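Local coordinates for protein-glutamine gamma-glutamyltransferase (Pseudomonas aeruginosa PAO1, PDB 6G49) that catalyses protein cross-linking between glutamine and lysine side chains in vitro through its periplasmic domain, and is critical for the viability of the bacterium, at residues F57-E62 / L71-L76; W86-Q91 / Q118-A123; F217-K222 / A244-A249; G269-P274 / L280-D285. All blocks are in the same frame, centred on the assembly; numbering follows the deposited sequence. Where two conformers were deposited one is given.

Contact 1. Residues F57-E62 / L71-L76; sequences FRVRFE and LYWRAL. With PO4 (phosphate ion), chain H.
The indole nitrogen of W73, which gives its hydrogen to the carbonyl oxygen of G269, belongs to a ring that F57, V59 and F61 pack against. F57 meets it as a T-shaped (edge-to-face) pair: the planes stand at 80° and F57 CZ comes to 3.5 Å from W73 CG, over the five-membered ring. F57 reaches there with CG between its backbone N and carbonyl carbon (chi1 62°). On the same face V59 makes a CH-pi contact, its CG2 4.3 Å from the centroid of the six-membered ring. F61 closes the far end, with CZ 3.8 Å from W73 CH2 and 4.3 Å from L71 CD2. The two strands belong to different sheets, their axes 11.9 Å apart at closest, so the side chains fill the layer between them. R58 and R60 alternate with these residues and point outward. R60 gives hydrogen bonds from NH2 to G276 O and from NE to N277 O; its modelled approach to a phosphate, probably from the crystallisation liquor, is doubtfully short. The chemistry therefore divides by face: an apolar interior whose indole N-H is satisfied by G269 O, and two arginines on the outer side near a phosphate.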
# COMPACT_ATOMS: atom_id res chain seq x y z
N PHE A 57 -2.15 -16.62 0.44
CA PHE A 57 -1.41 -17.16 -0.73
C PHE A 57 -0.10 -17.75 -0.22
O PHE A 57 0.27 -17.54 0.93
CB PHE A 57 -1.22 -16.16 -1.87
CG PHE A 57 -0.44 -14.91 -1.55
CD1 PHE A 57 -1.03 -13.85 -0.88
CD2 PHE A 57 0.90 -14.84 -1.90
CE1 PHE A 57 -0.29 -12.68 -0.63
CE2 PHE A 57 1.63 -13.67 -1.63
CZ PHE A 57 1.02 -12.62 -1.02
N ARG A 58 0.56 -18.47 -1.12
CA ARG A 58 1.85 -19.09 -0.88
C ARG A 58 2.73 -18.69 -2.06
O ARG A 58 2.23 -18.47 -3.15
CB ARG A 58 1.73 -20.59 -0.71
CG ARG A 58 1.07 -20.95 0.60
CD ARG A 58 0.83 -22.43 0.73
NE ARG A 58 -0.28 -22.85 -0.10
CZ ARG A 58 -0.52 -24.11 -0.42
NH1 ARG A 58 0.28 -25.07 0.03
NH2 ARG A 58 -1.55 -24.41 -1.17
N VAL A 59 4.03 -18.59 -1.83
CA VAL A 59 4.96 -18.10 -2.84
C VAL A 59 6.23 -18.94 -2.79
O VAL A 59 6.80 -19.14 -1.74
CB VAL A 59 5.33 -16.61 -2.66
CG1 VAL A 59 6.22 -16.12 -3.78
CG2 VAL A 59 4.14 -15.74 -2.58
N ARG A 60 6.74 -19.27 -3.97
CA ARG A 60 8.01 -19.96 -4.12
C ARG A 60 8.88 -19.14 -5.10
O ARG A 60 8.48 -18.91 -6.22
CB ARG A 60 7.79 -21.38 -4.65
CG ARG A 60 8.88 -22.36 -4.30
CD ARG A 60 8.44 -23.80 -4.58
NE ARG A 60 8.06 -24.56 -3.40
CZ ARG A 60 6.98 -25.33 -3.32
NH1 ARG A 60 6.15 -25.41 -4.34
NH2 ARG A 60 6.71 -26.01 -2.23
N PHE A 61 10.06 -18.70 -4.66
CA PHE A 61 10.95 -17.92 -5.48
C PHE A 61 11.88 -18.85 -6.29
O PHE A 61 12.25 -19.93 -5.77
CB PHE A 61 11.78 -17.00 -4.59
CG PHE A 61 11.03 -15.75 -4.19
CD1 PHE A 61 10.25 -15.71 -3.05
CD2 PHE A 61 11.10 -14.64 -5.01
CE1 PHE A 61 9.56 -14.53 -2.73
CE2 PHE A 61 10.44 -13.46 -4.67
CZ PHE A 61 9.69 -13.43 -3.53
N GLU A 62 12.26 -18.43 -7.51
CA GLU A 62 13.27 -19.19 -8.29
C GLU A 62 14.62 -19.21 -7.56
O GLU A 62 15.28 -20.27 -7.50
CB GLU A 62 13.36 -18.62 -9.69
CG GLU A 62 12.17 -18.98 -10.54
CD GLU A 62 12.38 -18.85 -12.04
OE1 GLU A 62 13.50 -18.52 -12.44
OE2 GLU A 62 11.39 -19.04 -12.80
N LEU A 71 9.31 -7.43 0.94
CA LEU A 71 8.18 -8.27 0.62
C LEU A 71 6.87 -7.48 0.79
O LEU A 71 6.04 -7.74 1.67
CB LEU A 71 8.20 -9.50 1.49
CG LEU A 71 9.42 -10.39 1.29
CD1 LEU A 71 9.29 -11.60 2.16
CD2 LEU A 71 9.57 -10.80 -0.17
N TYR A 72 6.73 -6.47 -0.05
CA TYR A 72 5.49 -5.70 -0.19
C TYR A 72 4.69 -6.23 -1.37
O TYR A 72 4.97 -5.94 -2.53
CB TYR A 72 5.80 -4.20 -0.37
CG TYR A 72 6.19 -3.55 0.93
CD1 TYR A 72 7.47 -3.64 1.42
CD2 TYR A 72 5.29 -2.76 1.64
CE1 TYR A 72 7.81 -3.05 2.61
CE2 TYR A 72 5.63 -2.13 2.83
CZ TYR A 72 6.92 -2.28 3.31
OH TYR A 72 7.25 -1.64 4.46
N TRP A 73 3.68 -7.02 -1.03
CA TRP A 73 2.78 -7.67 -1.96
C TRP A 73 1.63 -6.74 -2.33
O TRP A 73 0.66 -6.66 -1.56
CB TRP A 73 2.27 -9.02 -1.44
CG TRP A 73 3.32 -9.93 -0.91
CD1 TRP A 73 3.65 -10.11 0.39
CD2 TRP A 73 4.23 -10.75 -1.67
NE1 TRP A 73 4.71 -10.98 0.50
CE2 TRP A 73 5.07 -11.39 -0.74
CE3 TRP A 73 4.39 -10.99 -3.03
CZ2 TRP A 73 6.08 -12.26 -1.15
CZ3 TRP A 73 5.39 -11.85 -3.43
CH2 TRP A 73 6.18 -12.47 -2.49
N ARG A 74 1.75 -6.01 -3.44
CA ARG A 74 0.68 -5.10 -3.88
C ARG A 74 -0.52 -5.92 -4.31
O ARG A 74 -0.40 -6.90 -5.06
CB ARG A 74 1.05 -4.15 -5.02
CG ARG A 74 -0.06 -3.19 -5.45
CD ARG A 74 0.32 -2.23 -6.59
NE ARG A 74 1.53 -1.47 -6.31
CZ ARG A 74 1.63 -0.15 -6.45
NH1 ARG A 74 0.64 0.51 -7.04
NH2 ARG A 74 2.69 0.48 -5.96
N ALA A 75 -1.72 -5.49 -3.85
CA ALA A 75 -3.00 -5.98 -4.35
C ALA A 75 -3.70 -4.93 -5.18
O ALA A 75 -4.09 -5.19 -6.33
CB ALA A 75 -3.88 -6.44 -3.23
N LEU A 76 -3.90 -3.74 -4.59
CA LEU A 76 -4.63 -2.68 -5.32
C LEU A 76 -4.19 -1.34 -4.74
O LEU A 76 -3.54 -1.28 -3.72
CB LEU A 76 -6.14 -2.85 -5.20
CG LEU A 76 -6.78 -2.56 -3.85
CD1 LEU A 76 -8.25 -2.19 -4.06
CD2 LEU A 76 -6.65 -3.74 -2.89
P PO4 H . 4.07 -28.37 -0.76
O1 PO4 H . 4.91 -27.59 -1.81
O2 PO4 H . 4.58 -28.29 0.67
O3 PO4 H . 2.58 -28.03 -0.76
O4 PO4 H . 4.04 -29.89 -0.96

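Contact 2. Residues W86-Q91 / Q118-A123; sequences WAQAPQ and QPWLFA
Q88 and W120 meet beside strand 72-81 of the ten-stranded antiparallel sheet, which pairs both with strand 86-87, just before Q88, and with strand 120-124. The backbones stay well apart, the CA atoms of Q88 and W120 being 11.6 Å from each other, and two long side chains span the gap. Both also touch L76 of strand 72-81 and Q143 of strand 142-144.

The direct contact is van der Waals. Q88 is fully stretched, with CG opposite its backbone N (chi1 -177°) and CD continuing the line (chi2 177°), which carries the amide to the NE1-CE2-CZ2 side of the indole. There the two side chains slide past each other with amide and ring planes 77° apart. Q88 NE2 lies 3.4 Å from W120 NE1, but both are donors and make no bond; the amide oxygen rests against the ring, Q88 OE1 being 3.7 Å from W120 CZ2.

Packing within 118-123 covers one face of the indole: Q118 CB sits 3.5 Å above the plane of the W120 ring, and P119 CD lies over the same face. The tryptophan has a second deposited conformer, so this account holds for the one described.

The polar link is indirect. A single water joins the two side chains, bridging an acceptor and a donor that lie too far apart to bond directly: it donates to Q88 OE1 at 2.7 Å and accepts the hydrogen of W120 NE1 at 3.0 Å.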
# COMPACT_ATOMS: atom_id res chain seq x y z
N TRP A 86 -11.02 5.06 2.31
CA TRP A 86 -10.28 5.06 1.08
C TRP A 86 -10.84 3.98 0.16
O TRP A 86 -11.28 2.88 0.64
CB TRP A 86 -8.80 4.81 1.37
CG TRP A 86 -8.11 5.97 2.02
CD1 TRP A 86 -8.02 6.27 3.35
CD2 TRP A 86 -7.46 7.04 1.34
NE1 TRP A 86 -7.38 7.46 3.53
CE2 TRP A 86 -6.99 7.95 2.32
CE3 TRP A 86 -7.22 7.30 -0.01
CZ2 TRP A 86 -6.28 9.10 1.99
CZ3 TRP A 86 -6.51 8.44 -0.33
CH2 TRP A 86 -6.06 9.34 0.65
N ALA A 87 -10.93 4.28 -1.14
CA ALA A 87 -11.57 3.34 -2.05
C ALA A 87 -10.92 3.33 -3.43
O ALA A 87 -10.36 4.34 -3.89
CB ALA A 87 -13.05 3.64 -2.23
N GLN A 88 -11.01 2.17 -4.04
CA GLN A 88 -10.53 1.96 -5.42
C GLN A 88 -11.36 2.84 -6.38
O GLN A 88 -12.60 2.91 -6.24
CB GLN A 88 -10.71 0.48 -5.84
CG GLN A 88 -10.20 0.13 -7.20
CD GLN A 88 -10.35 -1.35 -7.49
OE1 GLN A 88 -11.44 -1.92 -7.35
NE2 GLN A 88 -9.21 -1.95 -7.79
N ALA A 89 -10.65 3.40 -7.34
CA ALA A 89 -11.24 4.11 -8.52
C ALA A 89 -11.18 3.18 -9.71
O ALA A 89 -10.35 2.31 -9.82
CB ALA A 89 -10.51 5.39 -8.74
N PRO A 90 -11.98 3.43 -10.76
CA PRO A 90 -11.76 2.73 -12.03
C PRO A 90 -10.40 3.00 -12.66
O PRO A 90 -9.88 4.10 -12.56
CB PRO A 90 -12.89 3.25 -12.92
CG PRO A 90 -13.87 3.89 -11.99
CD PRO A 90 -13.10 4.37 -10.76
N GLN A 91 -9.83 2.02 -13.39
CA GLN A 91 -8.48 2.13 -13.97
C GLN A 91 -8.56 1.87 -15.49
O GLN A 91 -9.58 1.33 -15.98
CB GLN A 91 -7.49 1.13 -13.35
CG GLN A 91 -7.36 1.20 -11.81
CD GLN A 91 -6.77 2.51 -11.34
OE1 GLN A 91 -5.93 3.12 -12.00
NE2 GLN A 91 -7.28 3.01 -10.22
N GLN A 118 -12.21 -11.58 -5.16
CA GLN A 118 -11.85 -10.31 -5.70
C GLN A 118 -10.98 -10.50 -6.94
O GLN A 118 -10.30 -11.53 -7.10
CB GLN A 118 -11.16 -9.40 -4.68
CG GLN A 118 -11.97 -9.09 -3.43
CD GLN A 118 -13.13 -8.16 -3.71
OE1 GLN A 118 -13.35 -7.70 -4.83
NE2 GLN A 118 -13.81 -7.78 -2.63
N PRO A 119 -10.96 -9.55 -7.88
CA PRO A 119 -10.20 -9.72 -9.11
C PRO A 119 -8.77 -9.19 -9.16
O PRO A 119 -8.41 -8.57 -10.13
CB PRO A 119 -11.08 -8.91 -10.09
CG PRO A 119 -11.57 -7.73 -9.30
CD PRO A 119 -11.77 -8.30 -7.91
N TRP A 120 -8.02 -9.28 -8.05
CA TRP A 120 -6.68 -8.75 -7.90
C TRP A 120 -5.71 -9.91 -7.69
O TRP A 120 -6.02 -10.76 -6.83
CB TRP A 120 -6.59 -7.76 -6.72
CG TRP A 120 -7.74 -6.79 -6.78
CD1 TRP A 120 -8.14 -6.09 -7.88
CD2 TRP A 120 -8.64 -6.43 -5.71
NE1 TRP A 120 -9.24 -5.33 -7.57
CE2 TRP A 120 -9.58 -5.52 -6.26
CE3 TRP A 120 -8.75 -6.76 -4.36
CZ2 TRP A 120 -10.62 -4.97 -5.51
CZ3 TRP A 120 -9.81 -6.26 -3.62
CH2 TRP A 120 -10.73 -5.37 -4.19
N LEU A 121 -4.61 -9.94 -8.43
CA LEU A 121 -3.54 -10.89 -8.13
C LEU A 121 -2.49 -10.15 -7.31
O LEU A 121 -2.15 -8.97 -7.56
CB LEU A 121 -2.95 -11.43 -9.42
CG LEU A 121 -3.88 -12.20 -10.35
CD1 LEU A 121 -3.08 -13.00 -11.36
CD2 LEU A 121 -4.87 -13.06 -9.63
N PHE A 122 -1.95 -10.84 -6.33
CA PHE A 122 -0.95 -10.26 -5.46
C PHE A 122 0.44 -10.41 -6.07
O PHE A 122 0.79 -11.50 -6.57
CB PHE A 122 -0.99 -10.95 -4.10
CG PHE A 122 -2.37 -11.11 -3.52
CD1 PHE A 122 -3.19 -10.01 -3.37
CD2 PHE A 122 -2.89 -12.37 -3.24
CE1 PHE A 122 -4.48 -10.16 -2.95
CE2 PHE A 122 -4.15 -12.48 -2.68
CZ PHE A 122 -4.94 -11.37 -2.53
N ALA A 123 1.26 -9.37 -6.02
CA ALA A 123 2.60 -9.46 -6.58
C ALA A 123 3.43 -8.28 -6.11
O ALA A 123 2.89 -7.17 -5.90
CB ALA A 123 2.54 -9.44 -8.09
O HOH W 1 -11.80 -4.23 -8.78

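Contact 3. Residues F217-K222 / A244-A249; sequences FAYTLK and AHYAGA
Y246 OH donates a 2.6 Å hydrogen bond to A218 O. The hydroxyl approaches from above the carbonyl plane, 71° out of it, with a C=O...donor angle of 109°, so it does not lie on a lone pair. Y246 OH is also 3.2 Å from F217 CB. Two rings flank the phenol: F217 CD1 is 3.7 Å from Y246 CE2, and Y219 CD1 is 3.8 Å from Y246 CE1, which lies near the plane of the Y219 ring at its edge. Both ring planes are oblique to that of Y246, and the three form an aromatic cluster.

Y246 stands on helix 243-256, which opens with C243, the nucleophile by similarity; this cysteine-led helix is characteristic of the papain-like transglutaminase core. Y219 reaches toward that site with CG anti to its backbone N (chi1 -163°), its nearest side-chain atoms about 3 Å from those of C243 and about 4 Å from those of H287, also an active-site residue by similarity.

Further out, F212 and F234 each meet Y246 edge-to-face, and F242 stacks on Y219. Strand 218-219 pairs in parallel with strand 240-241; just after strand 218-219, T220 OG1 accepts from K222 N at 3.0 Å, an ST turn.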
# COMPACT_ATOMS: atom_id res chain seq x y z
N PHE A 217 3.56 7.68 18.83
CA PHE A 217 2.58 6.88 18.09
C PHE A 217 2.67 5.43 18.54
O PHE A 217 3.75 4.85 18.78
CB PHE A 217 2.86 7.03 16.59
CG PHE A 217 2.31 8.29 15.99
CD1 PHE A 217 0.99 8.32 15.52
CD2 PHE A 217 3.07 9.43 15.85
CE1 PHE A 217 0.45 9.48 14.98
CE2 PHE A 217 2.53 10.59 15.34
CZ PHE A 217 1.21 10.61 14.90
N ALA A 218 1.52 4.80 18.58
CA ALA A 218 1.29 3.43 18.88
C ALA A 218 0.77 2.72 17.63
O ALA A 218 -0.15 3.23 16.91
CB ALA A 218 0.30 3.28 20.02
N TYR A 219 1.27 1.50 17.43
CA TYR A 219 0.86 0.59 16.38
C TYR A 219 0.11 -0.54 17.11
O TYR A 219 0.70 -1.27 17.86
CB TYR A 219 2.05 0.02 15.63
CG TYR A 219 1.66 -0.58 14.31
CD1 TYR A 219 1.10 0.20 13.34
CD2 TYR A 219 1.84 -1.92 14.06
CE1 TYR A 219 0.72 -0.33 12.13
CE2 TYR A 219 1.47 -2.47 12.84
CZ TYR A 219 0.91 -1.65 11.89
OH TYR A 219 0.53 -2.15 10.67
N THR A 220 -1.19 -0.66 16.87
CA THR A 220 -2.04 -1.60 17.63
C THR A 220 -3.14 -2.17 16.71
O THR A 220 -3.69 -1.47 15.86
CB THR A 220 -2.62 -0.89 18.86
OG1 THR A 220 -3.53 -1.77 19.53
CG2 THR A 220 -3.38 0.38 18.55
N LEU A 221 -3.54 -3.40 17.02
CA LEU A 221 -4.63 -4.07 16.39
C LEU A 221 -5.96 -3.64 17.02
O LEU A 221 -6.98 -4.06 16.52
CB LEU A 221 -4.43 -5.58 16.53
CG LEU A 221 -3.45 -6.18 15.53
CD1 LEU A 221 -3.04 -7.59 15.90
CD2 LEU A 221 -4.08 -6.17 14.13
N LYS A 222 -5.93 -2.84 18.09
CA LYS A 222 -7.11 -2.37 18.75
C LYS A 222 -7.01 -0.87 18.91
O LYS A 222 -6.95 -0.35 20.01
CB LYS A 222 -7.33 -3.13 20.07
CG LYS A 222 -7.82 -4.56 19.87
CD LYS A 222 -8.76 -5.07 20.96
CE LYS A 222 -9.90 -5.92 20.44
NZ LYS A 222 -9.44 -6.96 19.49
N ALA A 244 -3.77 1.18 8.27
CA ALA A 244 -4.65 2.07 7.46
C ALA A 244 -4.72 3.49 8.05
O ALA A 244 -4.83 4.46 7.32
CB ALA A 244 -6.03 1.55 7.36
N HIS A 245 -4.65 3.63 9.39
CA HIS A 245 -4.55 4.94 10.01
C HIS A 245 -3.32 5.68 9.49
O HIS A 245 -3.39 6.88 9.10
CB HIS A 245 -4.47 4.87 11.56
CG HIS A 245 -5.68 4.31 12.20
ND1 HIS A 245 -5.95 2.97 12.22
CD2 HIS A 245 -6.68 4.94 12.83
CE1 HIS A 245 -7.09 2.78 12.86
NE2 HIS A 245 -7.55 3.97 13.27
N TYR A 246 -2.14 5.04 9.49
CA TYR A 246 -0.92 5.68 9.15
C TYR A 246 -0.87 5.99 7.65
O TYR A 246 -0.52 7.07 7.24
CB TYR A 246 0.30 4.81 9.51
CG TYR A 246 0.52 4.75 11.01
CD1 TYR A 246 -0.11 3.81 11.80
CD2 TYR A 246 1.31 5.70 11.62
CE1 TYR A 246 -0.02 3.83 13.18
CE2 TYR A 246 1.44 5.70 13.00
CZ TYR A 246 0.79 4.78 13.77
OH TYR A 246 0.96 4.83 15.15
N ALA A 247 -1.24 5.00 6.84
CA ALA A 247 -1.18 5.17 5.38
C ALA A 247 -2.18 6.25 4.92
O ALA A 247 -1.82 7.10 4.11
CB ALA A 247 -1.45 3.87 4.65
N GLY A 248 -3.40 6.16 5.41
CA GLY A 248 -4.47 7.11 5.05
C GLY A 248 -4.14 8.49 5.51
O GLY A 248 -4.24 9.47 4.74
N ALA A 249 -3.61 8.62 6.74
CA ALA A 249 -3.28 9.97 7.22
C ALA A 249 -2.11 10.56 6.46
O ALA A 249 -2.12 11.77 6.09
CB ALA A 249 -2.98 10.00 8.69

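Contact 4. Residues G269-P274 / L280-D285; sequences GGELNP and LVHQFD
L280 forms an antiparallel hydrogen-bonded pair with E271: L280 N reaches E271 O at 2.8 Å, and E271 N reaches L280 O at 2.6 Å, in the carbonyl plane. Its CD1 packs on N273 CB at 3.8 Å.

V281 turns its CG2 to G269 O and G270 CA. A side chain on either glycine would be jammed against the preceding carbonyl oxygen, and at G270 it would also be tight against L280 O and V281 CG2.

From H282 on, polar side chains carry much of the contact. H282 ND1 donates to E271 OE1 at 2.5 Å and 162°, meeting the oxygen on its anti side, out of the carboxylate plane but within the plane of the imidazole. The bend of E271 at chi2 (74°) folds the carboxylate back over segment 280-285. H282 N gives its hydrogen to D285 OD2.

F284 lies with its ring edge against the same carboxylate, CE1 being 3.4 Å from E271 OE2.

D285 comes at E271 from the opposite direction, the carboxylates nearly coplanar (26°). E271 OE2 and D285 OD2 are 2.5 Å apart, a spacing at which one acid probably holds a proton. A water links the segments further, accepting from G270 N at 3.0 Å and donating to D285 OD1 at 2.9 Å.

These residues make a beta hairpin at the margin of the six-stranded sheet, with strand 271-273 outermost and strand 278-282 between it and strand 55-61. The 3-10 segment 283-285 then leads straight into strand 286-294 of the larger sheet, which carries H287, an active-site residue by similarity.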
# COMPACT_ATOMS: atom_id res chain seq x y z
N GLY A 269 5.29 -9.12 4.03
CA GLY A 269 6.05 -10.13 4.74
C GLY A 269 5.65 -11.52 4.30
O GLY A 269 5.58 -11.85 3.14
N GLY A 270 5.49 -12.38 5.29
CA GLY A 270 5.17 -13.77 5.06
C GLY A 270 5.90 -14.66 6.06
O GLY A 270 6.79 -14.23 6.76
N GLU A 271 5.50 -15.92 6.09
CA GLU A 271 6.05 -16.90 7.01
C GLU A 271 6.72 -18.03 6.24
O GLU A 271 6.11 -18.66 5.42
CB GLU A 271 4.90 -17.45 7.85
CG GLU A 271 4.14 -16.40 8.67
CD GLU A 271 3.21 -15.48 7.88
OE1 GLU A 271 2.27 -15.94 7.24
OE2 GLU A 271 3.41 -14.26 7.93
N LEU A 272 8.00 -18.25 6.51
CA LEU A 272 8.75 -19.28 5.81
C LEU A 272 8.50 -20.72 6.26
O LEU A 272 8.58 -21.01 7.43
CB LEU A 272 10.23 -18.97 5.93
CG LEU A 272 11.23 -19.89 5.25
CD1 LEU A 272 11.02 -19.89 3.75
CD2 LEU A 272 12.62 -19.39 5.58
N ASN A 273 8.22 -21.60 5.31
CA ASN A 273 8.06 -23.03 5.58
C ASN A 273 9.30 -23.74 5.02
O ASN A 273 9.42 -23.98 3.82
CB ASN A 273 6.87 -23.59 4.83
CG ASN A 273 6.64 -25.07 5.09
OD1 ASN A 273 7.53 -25.73 5.65
ND2 ASN A 273 5.44 -25.55 4.81
N PRO A 274 10.31 -24.01 5.86
CA PRO A 274 11.55 -24.59 5.35
C PRO A 274 11.36 -26.05 4.90
O PRO A 274 12.12 -26.46 4.05
CB PRO A 274 12.52 -24.51 6.54
CG PRO A 274 11.59 -24.47 7.73
CD PRO A 274 10.41 -23.63 7.27
N LEU A 280 4.39 -18.66 3.24
CA LEU A 280 2.96 -18.48 3.45
C LEU A 280 2.73 -16.98 3.75
O LEU A 280 3.46 -16.37 4.52
CB LEU A 280 2.48 -19.31 4.63
CG LEU A 280 2.65 -20.82 4.40
CD1 LEU A 280 3.89 -21.27 5.10
CD2 LEU A 280 1.44 -21.58 4.85
N VAL A 281 1.61 -16.51 3.25
CA VAL A 281 1.13 -15.15 3.58
C VAL A 281 -0.30 -15.32 4.07
O VAL A 281 -1.18 -15.74 3.29
CB VAL A 281 1.27 -14.22 2.37
CG1 VAL A 281 0.81 -12.82 2.78
CG2 VAL A 281 2.69 -14.15 1.88
N HIS A 282 -0.49 -15.02 5.35
CA HIS A 282 -1.84 -15.12 5.95
C HIS A 282 -2.53 -13.76 5.95
O HIS A 282 -1.89 -12.72 5.77
CB HIS A 282 -1.71 -15.68 7.36
CG HIS A 282 -1.19 -17.07 7.41
ND1 HIS A 282 0.18 -17.32 7.49
CD2 HIS A 282 -1.84 -18.26 7.46
CE1 HIS A 282 0.34 -18.65 7.59
NE2 HIS A 282 -0.86 -19.26 7.57
N GLN A 283 -3.82 -13.78 6.31
CA GLN A 283 -4.59 -12.53 6.34
C GLN A 283 -3.98 -11.58 7.35
O GLN A 283 -4.07 -10.32 7.16
CB GLN A 283 -6.08 -12.79 6.58
CG GLN A 283 -6.79 -13.52 5.48
CD GLN A 283 -6.70 -12.90 4.11
OE1 GLN A 283 -6.38 -11.70 4.00
NE2 GLN A 283 -7.07 -13.67 3.09
N PHE A 284 -3.34 -12.04 8.44
CA PHE A 284 -2.76 -11.15 9.41
C PHE A 284 -1.60 -10.33 8.85
O PHE A 284 -1.17 -9.36 9.54
CB PHE A 284 -2.37 -11.87 10.72
CG PHE A 284 -1.40 -13.03 10.61
CD1 PHE A 284 -0.10 -12.88 10.19
CD2 PHE A 284 -1.83 -14.32 10.91
CE1 PHE A 284 0.77 -13.96 10.12
CE2 PHE A 284 -0.96 -15.41 10.82
CZ PHE A 284 0.33 -15.22 10.42
N ASP A 285 -1.07 -10.72 7.70
CA ASP A 285 -0.02 -9.96 7.02
C ASP A 285 -0.60 -8.83 6.17
O ASP A 285 0.19 -8.12 5.48
CB ASP A 285 0.81 -10.88 6.16
CG ASP A 285 1.64 -11.89 6.95
OD1 ASP A 285 2.15 -11.49 8.00
OD2 ASP A 285 1.64 -13.08 6.56
O HOH W 2 4.98 -11.10 7.92

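How the contacts relate
Contacts 1 and 4, with centres 10 Å apart, meet in the six-stranded sheet, where F57 O and V281 N (2.9 Å) make a probable hydrogen bond; L71 O to G269 N (2.8 Å) is a separate probable bond outside that sheet. Contact 2 continues from contact 1 through strand 72-81, with R74 O 3.1 Å from A123 N and F57 CD1 packed 3.3 Å from F122 CD2. Contact 3 lies about 21 Å from contacts 2 and 4 between centres, although W86 NE1 touches G248 CA at 3.3 Å. Contacts 1 and 3 both reach the probable C243, H287 and D303 site: Y72 OH is hydrogen-bonded to D303 OD2, and the Y219 side chain lies about 3 Å from that of C243. Contact 2 lies away.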